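PDB 7A0Q: CrtC domain-containing protein from Fusarium vanettenii 77-13-4, which probably hydrates the plant isoflavonoid kievitone, using a CrtC-family fold of two lipocalin-like domains. Local coordinates for residues Phe26-Glu31 with Asn70-Val75; Tyr79-Val84 with Ser108-Ile113; Lys200-Tyr205 with Gln334-Val339. All coordinates share one frame; numbering follows the deposited sequence.

Contact 1. Residues Phe26-Glu31 with Asn70-Val75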
loop_
_atom_site.group_PDB
_atom_site.type_symbol
_atom_site.label_atom_id
_atom_site.label_comp_id
_atom_site.label_asym_id
_atom_site.label_seq_id
_atom_site.Cartn_x
_atom_site.Cartn_y
_atom_site.Cartn_z
ATOM N N PHE A 26 4.825 -13.989 -11.726
ATOM C CA PHE A 26 5.142 -12.568 -11.798
ATOM C C PHE A 26 6.596 -12.342 -11.404
ATOM O O PHE A 26 7.115 -13.044 -10.535
ATOM C CB PHE A 26 4.231 -11.765 -10.878
ATOM C CG PHE A 26 2.824 -11.702 -11.345
ATOM C CD1 PHE A 26 2.440 -10.753 -12.278
ATOM C CD2 PHE A 26 1.883 -12.605 -10.875
ATOM C CE1 PHE A 26 1.139 -10.694 -12.726
ATOM C CE2 PHE A 26 0.578 -12.554 -11.321
ATOM C CZ PHE A 26 0.207 -11.599 -12.252
ATOM N N PRO A 27 7.280 -11.367 -12.027
ATOM C CA PRO A 27 8.708 -11.140 -11.775
ATOM C C PRO A 27 8.990 -10.332 -10.504
ATOM O O PRO A 27 9.721 -9.338 -10.527
ATOM C CB PRO A 27 9.158 -10.399 -13.037
ATOM C CG PRO A 27 7.951 -9.632 -13.460
ATOM C CD PRO A 27 6.750 -10.464 -13.066
ATOM N N PHE A 28 8.429 -10.784 -9.376
ATOM C CA PHE A 28 8.720 -10.158 -8.088
ATOM C C PHE A 28 10.209 -10.258 -7.777
ATOM O O PHE A 28 10.806 -11.334 -7.887
ATOM C CB PHE A 28 7.930 -10.828 -6.962
ATOM C CG PHE A 28 6.436 -10.838 -7.151
ATOM C CD1 PHE A 28 5.786 -9.873 -7.913
ATOM C CD2 PHE A 28 5.676 -11.817 -6.523
ATOM C CE1 PHE A 28 4.398 -9.896 -8.052
ATOM C CE2 PHE A 28 4.297 -11.851 -6.666
ATOM C CZ PHE A 28 3.654 -10.892 -7.428
ATOM N N LYS A 29 10.805 -9.136 -7.361
ATOM C CA LYS A 29 12.197 -9.137 -6.931
ATOM C C LYS A 29 12.490 -7.836 -6.198
ATOM O O LYS A 29 11.858 -6.811 -6.486
ATOM C CB LYS A 29 13.150 -9.311 -8.125
ATOM C CG LYS A 29 13.032 -8.237 -9.182
ATOM C CD LYS A 29 13.884 -8.566 -10.414
ATOM C CE LYS A 29 13.352 -9.799 -11.143
ATOM N NZ LYS A 29 14.021 -10.055 -12.457
ATOM N N PRO A 30 13.429 -7.832 -5.261
ATOM C CA PRO A 30 13.726 -6.610 -4.514
ATOM C C PRO A 30 14.698 -5.707 -5.257
ATOM O O PRO A 30 15.446 -6.130 -6.142
ATOM C CB PRO A 30 14.361 -7.133 -3.226
ATOM C CG PRO A 30 15.079 -8.385 -3.682
ATOM C CD PRO A 30 14.225 -8.979 -4.780
ATOM N N GLU A 31 14.678 -4.437 -4.867
ATOM C CA GLU A 31 15.775 -3.556 -5.222
ATOM C C GLU A 31 16.904 -3.718 -4.213
ATOM O O GLU A 31 16.748 -4.337 -3.153
ATOM C CB GLU A 31 15.300 -2.100 -5.305
ATOM C CG GLU A 31 14.432 -1.892 -6.524
ATOM C CD GLU A 31 13.815 -0.503 -6.608
ATOM O OE1 GLU A 31 13.717 0.186 -5.566
ATOM O OE2 GLU A 31 13.433 -0.115 -7.732
ATOM N N ASN A 70 7.951 -22.165 -4.873
ATOM C CA ASN A 70 7.525 -21.553 -6.136
ATOM C C ASN A 70 6.049 -21.163 -6.171
ATOM O O ASN A 70 5.472 -21.035 -7.258
ATOM C CB ASN A 70 7.846 -22.457 -7.335
ATOM C CG ASN A 70 8.007 -21.679 -8.626
ATOM O OD1 ASN A 70 8.499 -20.551 -8.633
ATOM N ND2 ASN A 70 7.592 -22.286 -9.732
ATOM N N GLU A 71 5.418 -20.949 -5.019
ATOM C CA GLU A 71 4.067 -20.402 -4.976
ATOM C C GLU A 71 4.130 -18.889 -4.797
ATOM O O GLU A 71 5.043 -18.368 -4.155
ATOM C CB GLU A 71 3.252 -21.002 -3.832
ATOM C CG GLU A 71 3.189 -22.521 -3.799
ATOM C CD GLU A 71 2.396 -23.008 -2.603
ATOM O OE1 GLU A 71 1.222 -22.612 -2.468
ATOM O OE2 GLU A 71 2.950 -23.775 -1.791
ATOM N N GLN A 72 3.144 -18.189 -5.346
ATOM C CA GLN A 72 3.111 -16.736 -5.235
ATOM C C GLN A 72 1.882 -16.263 -4.469
ATOM O O GLN A 72 0.771 -16.778 -4.648
ATOM C CB GLN A 72 3.177 -16.078 -6.608
ATOM C CG GLN A 72 4.539 -16.285 -7.256
ATOM C CD GLN A 72 4.767 -15.401 -8.448
ATOM O OE1 GLN A 72 3.884 -15.227 -9.287
ATOM N NE2 GLN A 72 5.963 -14.838 -8.538
ATOM N N TYR A 73 2.101 -15.260 -3.617
ATOM C CA TYR A 73 1.061 -14.702 -2.768
ATOM C C TYR A 73 1.238 -13.197 -2.720
ATOM O O TYR A 73 2.334 -12.678 -2.935
ATOM C CB TYR A 73 1.121 -15.255 -1.338
ATOM C CG TYR A 73 0.881 -16.744 -1.248
ATOM C CD1 TYR A 73 1.921 -17.641 -1.442
ATOM C CD2 TYR A 73 -0.388 -17.250 -0.968
ATOM C CE1 TYR A 73 1.704 -19.009 -1.367
ATOM C CE2 TYR A 73 -0.612 -18.623 -0.893
ATOM C CZ TYR A 73 0.442 -19.491 -1.093
ATOM O OH TYR A 73 0.245 -20.856 -1.017
ATOM N N VAL A 74 0.148 -12.496 -2.426
ATOM C CA VAL A 74 0.206 -11.088 -2.043
ATOM C C VAL A 74 -0.342 -11.003 -0.625
ATOM O O VAL A 74 -1.454 -11.474 -0.353
ATOM C CB VAL A 74 -0.574 -10.188 -3.015
ATOM C CG1 VAL A 74 -0.637 -8.763 -2.482
ATOM C CG2 VAL A 74 0.081 -10.206 -4.394
ATOM N N VAL A 75 0.445 -10.439 0.285
ATOM C CA VAL A 75 0.099 -10.397 1.702
ATOM C C VAL A 75 0.051 -8.944 2.151
ATOM O O VAL A 75 1.017 -8.197 1.953
ATOM C CB VAL A 75 1.103 -11.192 2.556
ATOM C CG1 VAL A 75 0.733 -11.073 4.025
ATOM C CG2 VAL A 75 1.085 -12.657 2.137
#
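Gln72 reads both polar backbone atoms of Phe26 with its side-chain amide. Gln72 OE1 takes the amide hydrogen of Phe26 N at 2.9 Å and 159°, and Gln72 NE2 gives a hydrogen to Phe26 O, also at 2.9 Å. Each carbonyl is met in its own plane on a lone pair, so the side chain pairs with a single residue much as a neighbouring strand would. With CG anti to the carbonyl carbon (chi1 -68°) and the rest of the chain extended, the amide reaches across to the incoming segment. The rings close in beside it: Phe26 turns its edge to Gln72 OE1, while Phe28 CD2 comes obliquely to 3.6 Å from Gln72 NE2. Phe26 CB lies over one face of the Phe28 ring. Between them Pro27 centres an inverse gamma turn, whose bond from Phe28 N to Phe26 O is weak. Further out, Thr66 OG1 gives Gln72 NE2 a second partner, and Phe321 and Tyr336 meet Phe26 and Phe28 edge-to-face. Gln72 thus ties the N-terminal arm to strand 72-81, among the antiparallel strands of the N-terminal lipocalin-like domain, while the two phenylalanine rings reach the barrel of the CrtC fold.

Contact 2. Residues Tyr79-Val84 with Ser108-Ile113. With NAG (2-acetamido-2-deoxy-beta-D-glucopyranose), chain D.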
loop_
_atom_site.group_PDB
_atom_site.type_symbol
_atom_site.label_atom_id
_atom_site.label_comp_id
_atom_site.label_asym_id
_atom_site.label_seq_id
_atom_site.Cartn_x
_atom_site.Cartn_y
_atom_site.Cartn_z
ATOM N N TYR A 79 -1.874 -1.283 10.114
ATOM C CA TYR A 79 -2.285 -0.782 11.424
ATOM C C TYR A 79 -2.674 0.682 11.300
ATOM O O TYR A 79 -1.932 1.475 10.718
ATOM C CB TYR A 79 -1.166 -0.920 12.462
ATOM C CG TYR A 79 -1.557 -0.473 13.861
ATOM C CD1 TYR A 79 -1.501 0.869 14.233
ATOM C CD2 TYR A 79 -1.964 -1.403 14.812
ATOM C CE1 TYR A 79 -1.849 1.275 15.525
ATOM C CE2 TYR A 79 -2.312 -1.004 16.101
ATOM C CZ TYR A 79 -2.258 0.331 16.444
ATOM O OH TYR A 79 -2.596 0.710 17.726
ATOM N N LEU A 80 -3.822 1.043 11.868
ATOM C CA LEU A 80 -4.288 2.424 11.855
ATOM C C LEU A 80 -4.522 2.895 13.283
ATOM O O LEU A 80 -5.243 2.242 14.049
ATOM C CB LEU A 80 -5.579 2.564 11.037
ATOM C CG LEU A 80 -6.105 4.003 10.964
ATOM C CD1 LEU A 80 -5.180 4.879 10.135
ATOM C CD2 LEU A 80 -7.516 4.055 10.403
ATOM N N ASP A 81 -3.916 4.026 13.641
ATOM C CA ASP A 81 -4.258 4.714 14.876
ATOM C C ASP A 81 -5.282 5.799 14.578
ATOM O O ASP A 81 -5.115 6.570 13.631
ATOM C CB ASP A 81 -3.036 5.331 15.550
ATOM C CG ASP A 81 -3.417 6.069 16.818
ATOM O OD1 ASP A 81 -3.809 5.387 17.789
ATOM O OD2 ASP A 81 -3.371 7.319 16.830
ATOM N N ASN A 82 -6.334 5.858 15.390
ATOM C CA ASN A 82 -7.434 6.799 15.209
ATOM C C ASN A 82 -7.913 7.219 16.591
ATOM O O ASN A 82 -7.765 6.451 17.548
ATOM C CB ASN A 82 -8.566 6.146 14.394
ATOM C CG ASN A 82 -9.808 7.005 14.297
ATOM O OD1 ASN A 82 -10.670 6.973 15.175
ATOM N ND2 ASN A 82 -9.911 7.768 13.220
ATOM N N PRO A 83 -8.450 8.435 16.742
ATOM C CA PRO A 83 -8.875 8.872 18.085
ATOM C C PRO A 83 -9.960 8.005 18.706
ATOM O O PRO A 83 -10.029 7.907 19.939
ATOM C CB PRO A 83 -9.366 10.305 17.839
ATOM C CG PRO A 83 -8.597 10.756 16.651
ATOM C CD PRO A 83 -8.466 9.545 15.774
ATOM N N VAL A 84 -10.799 7.364 17.899
ATOM C CA VAL A 84 -11.902 6.563 18.426
ATOM C C VAL A 84 -11.470 5.132 18.717
ATOM O O VAL A 84 -11.904 4.535 19.704
ATOM C CB VAL A 84 -13.087 6.604 17.442
ATOM C CG1 VAL A 84 -14.285 5.853 18.014
ATOM C CG2 VAL A 84 -13.448 8.050 17.118
ATOM N N SER A 108 -8.070 -0.422 21.096
ATOM C CA SER A 108 -8.513 0.810 21.731
ATOM C C SER A 108 -7.500 1.941 21.659
ATOM O O SER A 108 -7.898 3.095 21.464
ATOM C CB SER A 108 -8.892 0.549 23.196
ATOM O OG SER A 108 -7.826 -0.043 23.902
ATOM N N SER A 109 -6.200 1.661 21.774
ATOM C CA SER A 109 -5.219 2.737 21.815
ATOM C C SER A 109 -3.875 2.256 21.282
ATOM O O SER A 109 -3.621 1.058 21.143
ATOM C CB SER A 109 -5.055 3.285 23.235
ATOM O OG SER A 109 -4.489 2.302 24.080
ATOM N N THR A 110 -3.011 3.228 20.994
ATOM C CA THR A 110 -1.650 2.996 20.529
ATOM C C THR A 110 -0.680 3.533 21.569
ATOM O O THR A 110 -0.745 4.731 21.899
ATOM C CB THR A 110 -1.409 3.690 19.186
ATOM O OG1 THR A 110 -2.375 3.233 18.232
ATOM C CG2 THR A 110 0.003 3.394 18.682
ATOM N N PRO A 111 0.211 2.711 22.117
ATOM C CA PRO A 111 1.192 3.223 23.081
ATOM C C PRO A 111 2.005 4.366 22.488
ATOM O O PRO A 111 2.484 4.291 21.352
ATOM C CB PRO A 111 2.064 2.000 23.380
ATOM C CG PRO A 111 1.148 0.831 23.129
ATOM C CD PRO A 111 0.282 1.245 21.971
ATOM N N ASN A 112 2.148 5.436 23.263
ATOM C CA ASN A 112 2.897 6.613 22.819
ATOM C C ASN A 112 4.356 6.409 23.212
ATOM O O ASN A 112 4.789 6.779 24.304
ATOM C CB ASN A 112 2.310 7.892 23.411
ATOM C CG ASN A 112 3.110 9.116 23.037
ATOM O OD1 ASN A 112 3.910 9.079 22.111
ATOM N ND2 ASN A 112 2.904 10.210 23.760
ATOM N N ILE A 113 5.124 5.800 22.305
ATOM C CA ILE A 113 6.515 5.446 22.549
ATOM C C ILE A 113 7.359 5.937 21.381
ATOM O O ILE A 113 6.846 6.263 20.306
ATOM C CB ILE A 113 6.700 3.928 22.750
ATOM C CG1 ILE A 113 6.239 3.161 21.506
ATOM C CG2 ILE A 113 5.923 3.445 23.977
ATOM C CD1 ILE A 113 6.434 1.643 21.613
HETATM C C1 NAG D . 3.651 11.413 23.486
HETATM C C2 NAG D . 2.734 12.580 23.064
HETATM C C3 NAG D . 3.505 13.905 23.010
HETATM C C4 NAG D . 4.329 14.126 24.270
HETATM C C5 NAG D . 5.226 12.923 24.496
HETATM C C6 NAG D . 6.102 13.042 25.722
HETATM C C7 NAG D . 0.826 12.115 21.578
HETATM C C8 NAG D . 0.403 11.834 20.166
HETATM N N2 NAG D . 2.136 12.300 21.768
HETATM O O3 NAG D . 2.575 14.970 22.856
HETATM O O4 NAG D . 5.132 15.293 24.135
HETATM O O5 NAG D . 4.393 11.773 24.675
HETATM O O6 NAG D . 5.436 12.604 26.899
HETATM O O7 NAG D . 0.020 12.172 22.501
HETATM O O HOH W 1 -4.466 5.906 20.195
HETATM O O HOH W 2 -7.223 5.506 20.023
HETATM O O HOH W 3 -10.152 4.217 22.557
#
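Thr110 meets Tyr79 and Asp81 directly, but the contact begins two residues earlier, at Ser108, through water. One water bridges Ser108 O to Asn82 O, lying 2.9 Å from Ser108 O. A second gives Ser108 O a hydrogen at 2.7 Å and reaches Val84 O weakly. On the first segment Asn82 OD1 accepts from Val84 N, an Asx turn. Ser109 comes next; with Thr86 and Ser119 it belongs to the magnesium site, and the side chain of Tyr79 lies about 3 Å from the ion. The contact therefore sits at one end of the antiparallel strands of the N-terminal lipocalin-like domain, where the loop after strand 100-107 lies beside residues 79-84. Thr110 OG1 donates to Asp81 OD1 at 2.6 Å, meeting the carboxylate from above its plane. Tyr79 OH is also 2.6 Å from Thr110 OG1, which lies at the edge of the phenol ring and in its plane. The Thr110 torsion (chi1 -57°) sets OG1 beside the backbone N, pointing to Asp81 and Tyr79, and leaves CG2 anti to that nitrogen. A further water accepts from Thr110 N at 3.2 Å and donates to Asp81 OD1, so Asp81 OD1 receives hydrogens from both the water and Thr110 OG1. Beyond Pro111, whose carbonyl takes a bond from Asn53, Asn112 ND2 is joined covalently to C1 of an N-linked N-acetylglucosamine.

Contact 3. Residues Lys200-Tyr205 with Gln334-Val339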
loop_
_atom_site.group_PDB
_atom_site.type_symbol
_atom_site.label_atom_id
_atom_site.label_comp_id
_atom_site.label_asym_id
_atom_site.label_seq_id
_atom_site.Cartn_x
_atom_site.Cartn_y
_atom_site.Cartn_z
ATOM N N LYS A 200 13.025 -13.477 -5.021
ATOM C CA LYS A 200 11.877 -13.406 -5.910
ATOM C C LYS A 200 10.667 -12.832 -5.185
ATOM O O LYS A 200 9.525 -13.207 -5.445
ATOM C CB LYS A 200 11.580 -14.780 -6.507
ATOM C CG LYS A 200 12.692 -15.227 -7.460
ATOM C CD LYS A 200 12.493 -16.640 -7.975
ATOM C CE LYS A 200 13.582 -16.993 -8.993
ATOM N NZ LYS A 200 13.471 -18.400 -9.470
ATOM N N SER A 201 10.917 -11.877 -4.290
ATOM C CA SER A 201 9.882 -11.264 -3.464
ATOM C C SER A 201 10.238 -9.790 -3.271
ATOM O O SER A 201 11.394 -9.389 -3.420
ATOM C CB SER A 201 9.786 -11.941 -2.087
ATOM O OG SER A 201 9.386 -13.311 -2.187
ATOM N N HIS A 202 9.237 -8.979 -2.925
ATOM C CA HIS A 202 9.532 -7.630 -2.449
ATOM C C HIS A 202 8.325 -7.104 -1.699
ATOM O O HIS A 202 7.214 -7.604 -1.857
ATOM C CB HIS A 202 9.910 -6.666 -3.586
ATOM C CG HIS A 202 8.795 -6.395 -4.552
ATOM N ND1 HIS A 202 8.034 -5.240 -4.523
ATOM C CD2 HIS A 202 8.317 -7.134 -5.582
ATOM C CE1 HIS A 202 7.140 -5.283 -5.497
ATOM N NE2 HIS A 202 7.286 -6.423 -6.150
ATOM N N THR A 203 8.560 -6.089 -0.877
ATOM C CA THR A 203 7.495 -5.489 -0.083
ATOM C C THR A 203 7.457 -3.996 -0.356
ATOM O O THR A 203 8.500 -3.336 -0.356
ATOM C CB THR A 203 7.706 -5.749 1.420
ATOM O OG1 THR A 203 7.599 -7.153 1.672
ATOM C CG2 THR A 203 6.660 -5.019 2.276
ATOM N N TRP A 204 6.258 -3.469 -0.593
ATOM C CA TRP A 204 6.030 -2.033 -0.598
ATOM C C TRP A 204 5.533 -1.688 0.796
ATOM O O TRP A 204 4.459 -2.142 1.209
ATOM C CB TRP A 204 5.011 -1.628 -1.657
ATOM C CG TRP A 204 4.712 -0.132 -1.705
ATOM C CD1 TRP A 204 4.236 0.662 -0.686
ATOM C CD2 TRP A 204 4.862 0.723 -2.842
ATOM N NE1 TRP A 204 4.075 1.960 -1.133
ATOM C CE2 TRP A 204 4.455 2.021 -2.452
ATOM C CE3 TRP A 204 5.291 0.516 -4.158
ATOM C CZ2 TRP A 204 4.466 3.103 -3.335
ATOM C CZ3 TRP A 204 5.289 1.595 -5.038
ATOM C CH2 TRP A 204 4.894 2.870 -4.618
ATOM N N TYR A 205 6.332 -0.923 1.525
ATOM C CA TYR A 205 5.958 -0.404 2.828
ATOM C C TYR A 205 5.523 1.046 2.652
ATOM O O TYR A 205 6.249 1.849 2.058
ATOM C CB TYR A 205 7.140 -0.519 3.793
ATOM C CG TYR A 205 6.909 0.175 5.111
ATOM C CD1 TYR A 205 6.209 -0.473 6.134
ATOM C CD2 TYR A 205 7.403 1.456 5.346
ATOM C CE1 TYR A 205 5.990 0.149 7.346
ATOM C CE2 TYR A 205 7.181 2.094 6.563
ATOM C CZ TYR A 205 6.485 1.429 7.553
ATOM O OH TYR A 205 6.282 2.056 8.759
ATOM N N GLN A 334 3.760 -3.498 -19.376
ATOM C CA GLN A 334 2.820 -4.219 -18.533
ATOM C C GLN A 334 3.372 -4.228 -17.115
ATOM O O GLN A 334 4.567 -4.010 -16.892
ATOM C CB GLN A 334 2.581 -5.649 -19.036
ATOM C CG GLN A 334 3.833 -6.496 -19.073
ATOM C CD GLN A 334 3.571 -7.903 -19.581
ATOM O OE1 GLN A 334 2.798 -8.105 -20.516
ATOM N NE2 GLN A 334 4.208 -8.883 -18.954
ATOM N N GLY A 335 2.494 -4.459 -16.151
ATOM C CA GLY A 335 2.953 -4.529 -14.781
ATOM C C GLY A 335 1.869 -5.008 -13.852
ATOM O O GLY A 335 0.843 -5.535 -14.286
ATOM N N TYR A 336 2.115 -4.807 -12.558
ATOM C CA TYR A 336 1.229 -5.281 -11.508
ATOM C C TYR A 336 1.299 -4.289 -10.356
ATOM O O TYR A 336 2.136 -3.383 -10.338
ATOM C CB TYR A 336 1.621 -6.688 -11.032
ATOM C CG TYR A 336 3.011 -6.725 -10.427
ATOM C CD1 TYR A 336 3.220 -6.399 -9.086
ATOM C CD2 TYR A 336 4.119 -7.071 -11.197
ATOM C CE1 TYR A 336 4.496 -6.401 -8.532
ATOM C CE2 TYR A 336 5.396 -7.094 -10.649
ATOM C CZ TYR A 336 5.578 -6.755 -9.320
ATOM O OH TYR A 336 6.836 -6.767 -8.773
ATOM N N GLY A 337 0.421 -4.482 -9.382
ATOM C CA GLY A 337 0.452 -3.628 -8.206
ATOM C C GLY A 337 -0.774 -3.839 -7.360
ATOM O O GLY A 337 -1.303 -4.951 -7.275
ATOM N N LEU A 338 -1.230 -2.754 -6.740
ATOM C CA LEU A 338 -2.364 -2.834 -5.832
ATOM C C LEU A 338 -3.264 -1.620 -6.012
ATOM O O LEU A 338 -2.786 -0.507 -6.259
ATOM C CB LEU A 338 -1.890 -2.941 -4.372
ATOM C CG LEU A 338 -2.983 -3.015 -3.295
ATOM C CD1 LEU A 338 -2.601 -4.002 -2.199
ATOM C CD2 LEU A 338 -3.269 -1.619 -2.707
ATOM N N VAL A 339 -4.573 -1.849 -5.915
ATOM C CA VAL A 339 -5.555 -0.776 -5.840
ATOM C C VAL A 339 -6.172 -0.792 -4.451
ATOM O O VAL A 339 -6.517 -1.859 -3.920
ATOM C CB VAL A 339 -6.635 -0.889 -6.932
ATOM C CG1 VAL A 339 -7.444 -2.166 -6.780
ATOM C CG2 VAL A 339 -7.530 0.337 -6.874
#
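The His202 and Tyr336 rings meet rim to rim, neither covering the face of the other, with their planes 49° apart and their centroids separated by 5.9 Å. Tyr64 stacks on the imidazole, His225 meets it edge-to-face, and Tyr336 arrives at its edge. The Tyr336 side chain also touches Pro227. This is the seam between the two lipocalin-like domains: His202 belongs to strand 202-210 of the N-terminal domain, Tyr336 to strand 331-343, the last strand of the closed eight-stranded antiparallel barrel. The backbones stay well apart, 12.5 Å from His202 CA to Tyr336 CA, and the two side chains span that gap from opposite directions. Both start by placing CG between the backbone N and the carbonyl carbon (chi1 65° for His202), and in Tyr336 this brings the far end of the ring to the histidine. Gly335 and Gly337 stand on either side of Tyr336 in the sequence, so its strand neighbours bring no side chains of their own.

A second nitrogen fixes the imidazole: His202 ND1 is hydrogen-bonded to the carbonyl of Pro179, which together with the phenol bond at NE2 and the Tyr64 stack leaves the ring little freedom to turn. Around the pair the seam is filled by further contacts between the domains, Leu338 packing on Trp60 and Tyr64, and Trp204 on Gln223. All that links the two segments directly is one buried polar bond. His202 NE2 and Tyr336 OH lie 2.7 Å apart, each at the edge of the other's ring and near its plane; either may be the donor, and the bond is bent at 139°, with Tyr336 OH sitting 3.5 Å from His202 CD2 and 3.6 Å from His202 CE1.

Along the chain the three contacts follow in series, contact 1 closing before contact 2 opens and contact 2 before contact 3. Contacts 1 and 2 share strand 72-81 but lie about 31 Å apart between centres, on opposite sides of the chain's centre, so one strand ties the N-terminal arm near the domain seam and, far from it, the loop that supplies Ser109 to the magnesium site. Contacts 1 and 3 are neighbours, about 8 Å between centres, and they touch: Pro30 lies against Ser201, and Lys29 O is 3.5 Å from His202 CB. The arm thus covers the junction of the two lipocalin-like domains. Contact 2 stands about 28 Å from contact 3, centre to centre, without touching it.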